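Local structure of 16 kDa salivary peptide (Culex quinquefasciatus, 7KCG) at residues A[5-10]-A[53-58]; A[96-99]-A[104-107]; A[106-109]-A[114-117]. The protein is of unknown function but adopts a beta-trefoil fold of the ricin-type lectin kind and may bind sugars. All blocks are in the same frame, centred on the assembly; numbering follows the deposited sequence.

Followed from the N terminus, the three contacts come in series. Contact 1 closes a long excursion of the chain, bringing the loop before strand 12-16 against strand 54-59. Contacts 2 and 3 each close a short turn of a few residues: 96-99 folds onto 104-107 as a hairpin, and 106-109 then meets 114-117. None of them nests or crosses, but contacts 2 and 3 share His-106 and Ile-107 on strand 104-109. Neighbouring strands 54-59 and 93-98 join contact 1 to contact 2 through Phe-55 packing on Ile-96, and Ile-57 reaches Ile-107. Together they tie the N-terminal loop, the curled main sheet and the small sheet of strands 115-118 and 125-128.

Contact 1: residues A[5-10]-A[53-58]; sequences ADVPTG and TNFRIR
Thr-9 and Phe-55 mark the closest approach of the two backbones, yet their CA atoms stay 8.8 Å apart, too far for strand pairing, and no hydrogen bond crosses the interface. The contact is therefore made by side chains alone: a loop leading into strand 12-16 of the beta-trefoil lies against strand 54-59, from which Phe-55 reaches out to meet it. Some 127 Å² of surface is buried, summed over both sides, which makes this a small apolar patch near the protein surface. Phe-55 and Val-7 extend toward each other across the gap. The CG of Phe-55 stands anti to its own carbonyl carbon (chi1 -62°), a torsion that directs the ring toward the loop with its CZ end foremost. Over one face of that ring sits Val-7 CG1, 4.0 Å from the centroid of the Phe-55 ring and 21° off the normal, a CH-pi contact displaced toward the rim. Val-7 CG2 touches the ring too, 3.9 Å from Phe-55 CE2, so both methyl branches take part. Thr-9 lies roughly perpendicular to the aromatic side chain and contributes only its methyl, with CG2 4.0 Å from Phe-55 CE1. Ile-96 of strand 93-98 touches both Val-7 and Phe-55, while Ile-48 also packs on the phenyl ring; the loop thus packs on a ring that also contacts sheet residues. The tightest point across the interface is the branch carbon of the valine: Val-7 CB lies 3.5 Å from Phe-55 CZ.

Contact 2: residues A[96-99]-A[104-107]; sequences ITES and YFHI
The CB of Ser-99 lies over one face of the His-106 imidazole. It is 3.7 Å from the centroid of the His-106 ring and 22° off the normal, a CH-pi contact displaced toward the rim on which CE1 lies. The imidazole edge is engaged as well: one water, in the ring plane, is hydrogen-bonded to His-106 ND1 and Thr-97 OG1, and donates to Glu-98 O. Face and edge are thus both occupied, an arrangement that would restrict rotation of the ring. The Thr-97 hydroxyl can join this water because OG1 stands between the backbone N and the carbonyl carbon (chi1 52°). Thr-97 and His-106 form an antiparallel hydrogen-bonded pair, with Thr-97 N 3.1 Å from His-106 O and His-106 N 3.0 Å from Thr-97 O. Their side chains occupy one face of the sheet, whereas Ile-96 and Ile-107, a non-hydrogen-bonded pair, occupy the other. There Ile-96 CG2 meets Phe-105 CB at 3.8 Å, the two side chains crossing at a slant. The next pair, Glu-98 and Phe-105, has diverging side chains that meet only where Glu-98 CG comes 4.1 Å from Phe-105 CE2. At the turn, Tyr-104 O accepts two bonds from a single residue: Ser-99 N at 3.0 Å, and Ser-99 OG at 3.1 Å from well above the carbonyl plane, both on the same face of that plane. Ser-99 OG is also bonded to Asn-101 N within the connecting loop. One face, apolar, looks toward Ile-57 and Ile-140; the other is polar and water-bridged. Consecutive strands 93-98 and 104-109, paired antiparallel across a short loop, make this the kind of two-stranded hairpin from which the beta-trefoil fold is built.

Contact 3: residues A[106-109]-A[114-117]; sequences HIKN and HCLF
His-114 meets Asn-109 through its backbone: His-114 O accepts the N-H of Asn-109, with Asn-109 N 2.7 Å away, a nearly straight bond with an N-H...O angle of 170°. Both side chains find their polar partners away from this pairing. The His-114 ring bonds through ND1 to Glu-68, while Asn-109 ND2 reaches Gly-91 O and its OD1 accepts the backbone N-H of Phe-112, spanning part of the turn. Cys-115 follows, bridged to Lys-108 with their CA atoms 4.1 Å apart. This is a single bridge, and the local strand directions differ by 118°, so the strands diverge instead of continuing as a regular ladder. Cys-115 SG lies alongside the aliphatic part of Lys-108, 3.9 Å from Lys-108 CB; because Lys-108 CG is anti to the backbone N, CG also runs past the sulfur. The same sulfur forms the disulfide with Cys-131, which separately fastens the strand to a later loop. Cys-115 CA comes 3.3 Å from Ile-107 O, a CA-H...O contact beside the stronger bond made by the next residue. Leu-116 N donates to that oxygen, Ile-107 O, at 2.9 Å with an N-H...O angle of 164°. A water accepts from Ile-107 N and lies 2.9 Å from Leu-116 O, to which it can donate, although it has more acceptors in reach than protons; Leu-116 O also receives the indole NH of Trp-138. The side chains of Leu-116 and Ile-107 run alongside each other in a common direction, with Leu-116 CD2 4.2 Å from Ile-107 CD1. Two direct backbone bonds and one water bridge make a short junction, in which solvent stands in for the second bond of the Ile-107/Leu-116 pair as the strands part.

Contact 1: residues A[5-10]-A[53-58]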
# COMPACT_ATOMS: atom_id res chain seq x y z
N ALA A 5 17.79 5.79 -2.38
CA ALA A 5 18.12 4.75 -1.39
C ALA A 5 17.06 4.83 -0.30
O ALA A 5 16.46 3.79 0.02
N ASP A 6 16.79 6.05 0.15
CA ASP A 6 15.81 6.24 1.24
C ASP A 6 14.39 6.12 0.69
O ASP A 6 14.18 6.36 -0.49
CB ASP A 6 16.08 7.55 1.97
CG ASP A 6 17.38 7.57 2.76
OD1 ASP A 6 18.17 6.63 2.61
OD2 ASP A 6 17.58 8.52 3.53
N VAL A 7 13.46 5.77 1.57
CA VAL A 7 12.05 5.62 1.15
C VAL A 7 11.54 6.98 0.66
O VAL A 7 11.65 7.93 1.42
CB VAL A 7 11.15 5.00 2.23
CG1 VAL A 7 9.69 4.95 1.80
CG2 VAL A 7 11.64 3.61 2.61
N PRO A 8 11.02 7.16 -0.58
CA PRO A 8 10.53 8.48 -0.98
C PRO A 8 9.34 8.90 -0.14
O PRO A 8 8.43 8.12 0.13
CB PRO A 8 10.13 8.28 -2.44
CG PRO A 8 10.82 7.02 -2.87
CD PRO A 8 10.86 6.16 -1.64
N THR A 9 9.34 10.17 0.26
CA THR A 9 8.25 10.71 1.04
C THR A 9 7.54 11.81 0.25
O THR A 9 8.05 12.32 -0.75
CB THR A 9 8.73 11.25 2.38
OG1 THR A 9 9.90 12.06 2.16
CG2 THR A 9 9.07 10.09 3.30
N GLY A 10 6.35 12.16 0.72
CA GLY A 10 5.50 13.07 -0.01
C GLY A 10 4.76 12.40 -1.15
O GLY A 10 4.24 11.28 -0.99
N THR A 53 9.94 5.37 12.67
CA THR A 53 10.65 4.45 11.75
C THR A 53 9.64 3.90 10.74
O THR A 53 10.06 3.19 9.84
CB THR A 53 11.35 3.38 12.58
OG1 THR A 53 11.87 2.37 11.71
CG2 THR A 53 10.44 2.75 13.60
N ASN A 54 8.37 4.30 10.86
CA ASN A 54 7.30 3.76 10.01
C ASN A 54 6.81 4.85 9.06
O ASN A 54 7.36 5.95 8.98
CB ASN A 54 6.16 3.23 10.87
CG ASN A 54 6.61 2.17 11.85
OD1 ASN A 54 7.37 1.27 11.49
ND2 ASN A 54 6.15 2.27 13.08
N PHE A 55 5.76 4.51 8.31
CA PHE A 55 5.19 5.40 7.30
C PHE A 55 3.68 5.26 7.29
O PHE A 55 3.14 4.18 7.50
CB PHE A 55 5.71 5.10 5.89
CG PHE A 55 7.18 5.27 5.73
CD1 PHE A 55 7.71 6.52 5.47
CD2 PHE A 55 8.04 4.18 5.83
CE1 PHE A 55 9.09 6.69 5.34
CE2 PHE A 55 9.43 4.35 5.71
CZ PHE A 55 9.95 5.61 5.46
N ARG A 56 3.00 6.38 7.04
CA ARG A 56 1.60 6.36 6.65
C ARG A 56 1.47 6.57 5.15
O ARG A 56 2.27 7.29 4.54
CB ARG A 56 0.81 7.44 7.40
CG ARG A 56 0.78 7.20 8.90
CD ARG A 56 -0.26 8.08 9.57
NE ARG A 56 -0.38 7.76 10.98
CZ ARG A 56 -1.42 7.16 11.54
NH1 ARG A 56 -2.48 6.81 10.81
NH2 ARG A 56 -1.41 6.92 12.85
N ILE A 57 0.46 5.94 4.56
CA ILE A 57 0.22 5.97 3.12
C ILE A 57 -1.22 6.44 2.90
O ILE A 57 -2.16 5.79 3.37
CB ILE A 57 0.44 4.60 2.47
CG1 ILE A 57 1.86 4.08 2.74
CG2 ILE A 57 0.19 4.65 0.96
CD1 ILE A 57 2.05 2.61 2.32
N ARG A 58 -1.38 7.53 2.18
CA ARG A 58 -2.70 8.16 1.92
C ARG A 58 -2.96 8.33 0.42
O ARG A 58 -2.11 8.79 -0.27
CB ARG A 58 -2.76 9.53 2.59
CG ARG A 58 -4.17 10.08 2.71
CD ARG A 58 -4.18 11.37 3.47
NE ARG A 58 -3.81 11.26 4.86
CZ ARG A 58 -4.67 11.15 5.85
NH1 ARG A 58 -5.95 11.10 5.60
NH2 ARG A 58 -4.24 11.09 7.08

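Contact 2: residues A[96-99]-A[104-107]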
# COMPACT_ATOMS: atom_id res chain seq x y z
N ILE A 96 8.38 0.14 5.58
CA ILE A 96 8.73 0.14 4.16
C ILE A 96 10.23 -0.07 4.08
O ILE A 96 11.01 0.80 4.48
CB ILE A 96 8.31 1.45 3.48
CG1 ILE A 96 6.80 1.68 3.69
CG2 ILE A 96 8.61 1.38 1.99
CD1 ILE A 96 6.25 2.86 2.92
N THR A 97 10.65 -1.23 3.59
CA THR A 97 12.05 -1.64 3.61
C THR A 97 12.47 -2.13 2.23
O THR A 97 11.66 -2.61 1.44
CB THR A 97 12.29 -2.73 4.66
OG1 THR A 97 11.36 -3.79 4.46
CG2 THR A 97 12.10 -2.17 6.08
N GLU A 98 13.75 -2.04 1.97
CA GLU A 98 14.23 -2.46 0.66
C GLU A 98 14.04 -3.95 0.53
O GLU A 98 14.32 -4.65 1.43
CB GLU A 98 15.72 -2.17 0.54
CG GLU A 98 16.02 -0.71 0.62
CD GLU A 98 17.47 -0.34 0.80
OE1 GLU A 98 18.30 -1.24 0.99
OE2 GLU A 98 17.75 0.84 0.75
N SER A 99 13.57 -4.37 -0.63
CA SER A 99 13.57 -5.78 -1.00
C SER A 99 14.93 -6.13 -1.60
O SER A 99 15.83 -5.29 -1.70
CB SER A 99 12.47 -6.07 -2.00
OG SER A 99 12.90 -5.74 -3.31
N TYR A 104 12.74 -1.71 -5.49
CA TYR A 104 11.48 -2.28 -5.01
C TYR A 104 11.50 -2.41 -3.50
O TYR A 104 12.54 -2.73 -2.89
CB TYR A 104 11.20 -3.64 -5.64
CG TYR A 104 10.95 -3.57 -7.12
CD1 TYR A 104 9.67 -3.35 -7.61
CD2 TYR A 104 11.99 -3.73 -8.04
CE1 TYR A 104 9.42 -3.28 -8.97
CE2 TYR A 104 11.75 -3.68 -9.42
CZ TYR A 104 10.45 -3.45 -9.87
OH TYR A 104 10.18 -3.39 -11.21
N PHE A 105 10.35 -2.19 -2.88
CA PHE A 105 10.22 -2.24 -1.44
C PHE A 105 9.14 -3.24 -1.05
O PHE A 105 8.22 -3.52 -1.82
CB PHE A 105 9.85 -0.85 -0.86
CG PHE A 105 10.87 0.21 -1.14
CD1 PHE A 105 10.89 0.87 -2.37
CD2 PHE A 105 11.80 0.55 -0.19
CE1 PHE A 105 11.85 1.85 -2.63
CE2 PHE A 105 12.77 1.54 -0.44
CZ PHE A 105 12.78 2.19 -1.66
N HIS A 106 9.29 -3.80 0.14
CA HIS A 106 8.23 -4.48 0.86
C HIS A 106 7.50 -3.44 1.71
O HIS A 106 8.12 -2.57 2.32
CB HIS A 106 8.83 -5.58 1.75
CG HIS A 106 9.47 -6.69 0.97
ND1 HIS A 106 10.75 -7.15 1.23
CD2 HIS A 106 9.01 -7.45 -0.05
CE1 HIS A 106 11.04 -8.14 0.41
NE2 HIS A 106 10.00 -8.34 -0.38
N ILE A 107 6.17 -3.52 1.73
CA ILE A 107 5.33 -2.61 2.51
C ILE A 107 4.62 -3.48 3.54
O ILE A 107 3.72 -4.24 3.17
CB ILE A 107 4.33 -1.85 1.63
CG1 ILE A 107 5.06 -1.10 0.53
CG2 ILE A 107 3.50 -0.89 2.47
CD1 ILE A 107 4.23 -0.70 -0.70
O HOH W 1 12.59 -5.97 3.06

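Contact 3: residues A[106-109]-A[114-117]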
# COMPACT_ATOMS: atom_id res chain seq x y z
N HIS A 106 9.29 -3.80 0.14
CA HIS A 106 8.23 -4.48 0.86
C HIS A 106 7.50 -3.44 1.71
O HIS A 106 8.12 -2.57 2.32
CB HIS A 106 8.83 -5.58 1.75
CG HIS A 106 9.47 -6.69 0.97
ND1 HIS A 106 10.75 -7.15 1.23
CD2 HIS A 106 9.01 -7.45 -0.05
CE1 HIS A 106 11.04 -8.14 0.41
NE2 HIS A 106 10.00 -8.34 -0.38
N ILE A 107 6.17 -3.52 1.73
CA ILE A 107 5.33 -2.61 2.51
C ILE A 107 4.62 -3.48 3.54
O ILE A 107 3.72 -4.24 3.17
CB ILE A 107 4.33 -1.85 1.63
CG1 ILE A 107 5.06 -1.10 0.53
CG2 ILE A 107 3.50 -0.89 2.47
CD1 ILE A 107 4.23 -0.70 -0.70
N LYS A 108 5.04 -3.41 4.80
CA LYS A 108 4.60 -4.36 5.82
C LYS A 108 3.77 -3.66 6.88
O LYS A 108 4.22 -2.67 7.48
CB LYS A 108 5.80 -5.04 6.48
CG LYS A 108 5.42 -6.11 7.46
CD LYS A 108 6.63 -6.58 8.24
CE LYS A 108 7.01 -7.98 7.84
NZ LYS A 108 7.32 -8.80 9.04
N ASN A 109 2.58 -4.19 7.15
CA ASN A 109 1.70 -3.57 8.14
C ASN A 109 2.25 -3.74 9.55
O ASN A 109 2.66 -4.84 9.94
CB ASN A 109 0.31 -4.18 8.03
CG ASN A 109 -0.71 -3.39 8.78
OD1 ASN A 109 -1.13 -3.77 9.87
ND2 ASN A 109 -1.12 -2.26 8.21
N HIS A 114 1.94 -8.04 8.05
CA HIS A 114 1.63 -8.58 6.74
C HIS A 114 2.15 -7.65 5.66
O HIS A 114 2.08 -6.42 5.80
CB HIS A 114 0.12 -8.77 6.55
CG HIS A 114 -0.49 -9.82 7.42
ND1 HIS A 114 -1.85 -9.93 7.62
CD2 HIS A 114 0.08 -10.80 8.15
CE1 HIS A 114 -2.09 -10.94 8.43
NE2 HIS A 114 -0.93 -11.49 8.77
N CYS A 115 2.67 -8.22 4.58
CA CYS A 115 3.17 -7.43 3.47
C CYS A 115 2.08 -7.30 2.42
O CYS A 115 1.45 -8.29 2.04
CB CYS A 115 4.43 -8.04 2.86
SG CYS A 115 5.87 -7.96 3.92
N LEU A 116 1.90 -6.08 1.91
CA LEU A 116 0.99 -5.84 0.81
C LEU A 116 1.34 -6.74 -0.36
O LEU A 116 2.52 -6.95 -0.69
CB LEU A 116 1.08 -4.37 0.40
CG LEU A 116 -0.11 -3.63 -0.17
CD1 LEU A 116 -1.18 -3.42 0.92
CD2 LEU A 116 0.37 -2.29 -0.71
N PHE A 117 0.31 -7.30 -0.99
CA PHE A 117 0.50 -8.40 -1.92
C PHE A 117 -0.62 -8.36 -2.95
O PHE A 117 -1.73 -7.90 -2.66
CB PHE A 117 0.53 -9.73 -1.14
CG PHE A 117 0.24 -10.97 -1.95
CD1 PHE A 117 -1.07 -11.38 -2.19
CD2 PHE A 117 1.28 -11.75 -2.43
CE1 PHE A 117 -1.33 -12.52 -2.93
CE2 PHE A 117 1.02 -12.91 -3.16
CZ PHE A 117 -0.29 -13.29 -3.41
O HOH W 2 4.87 -5.79 0.45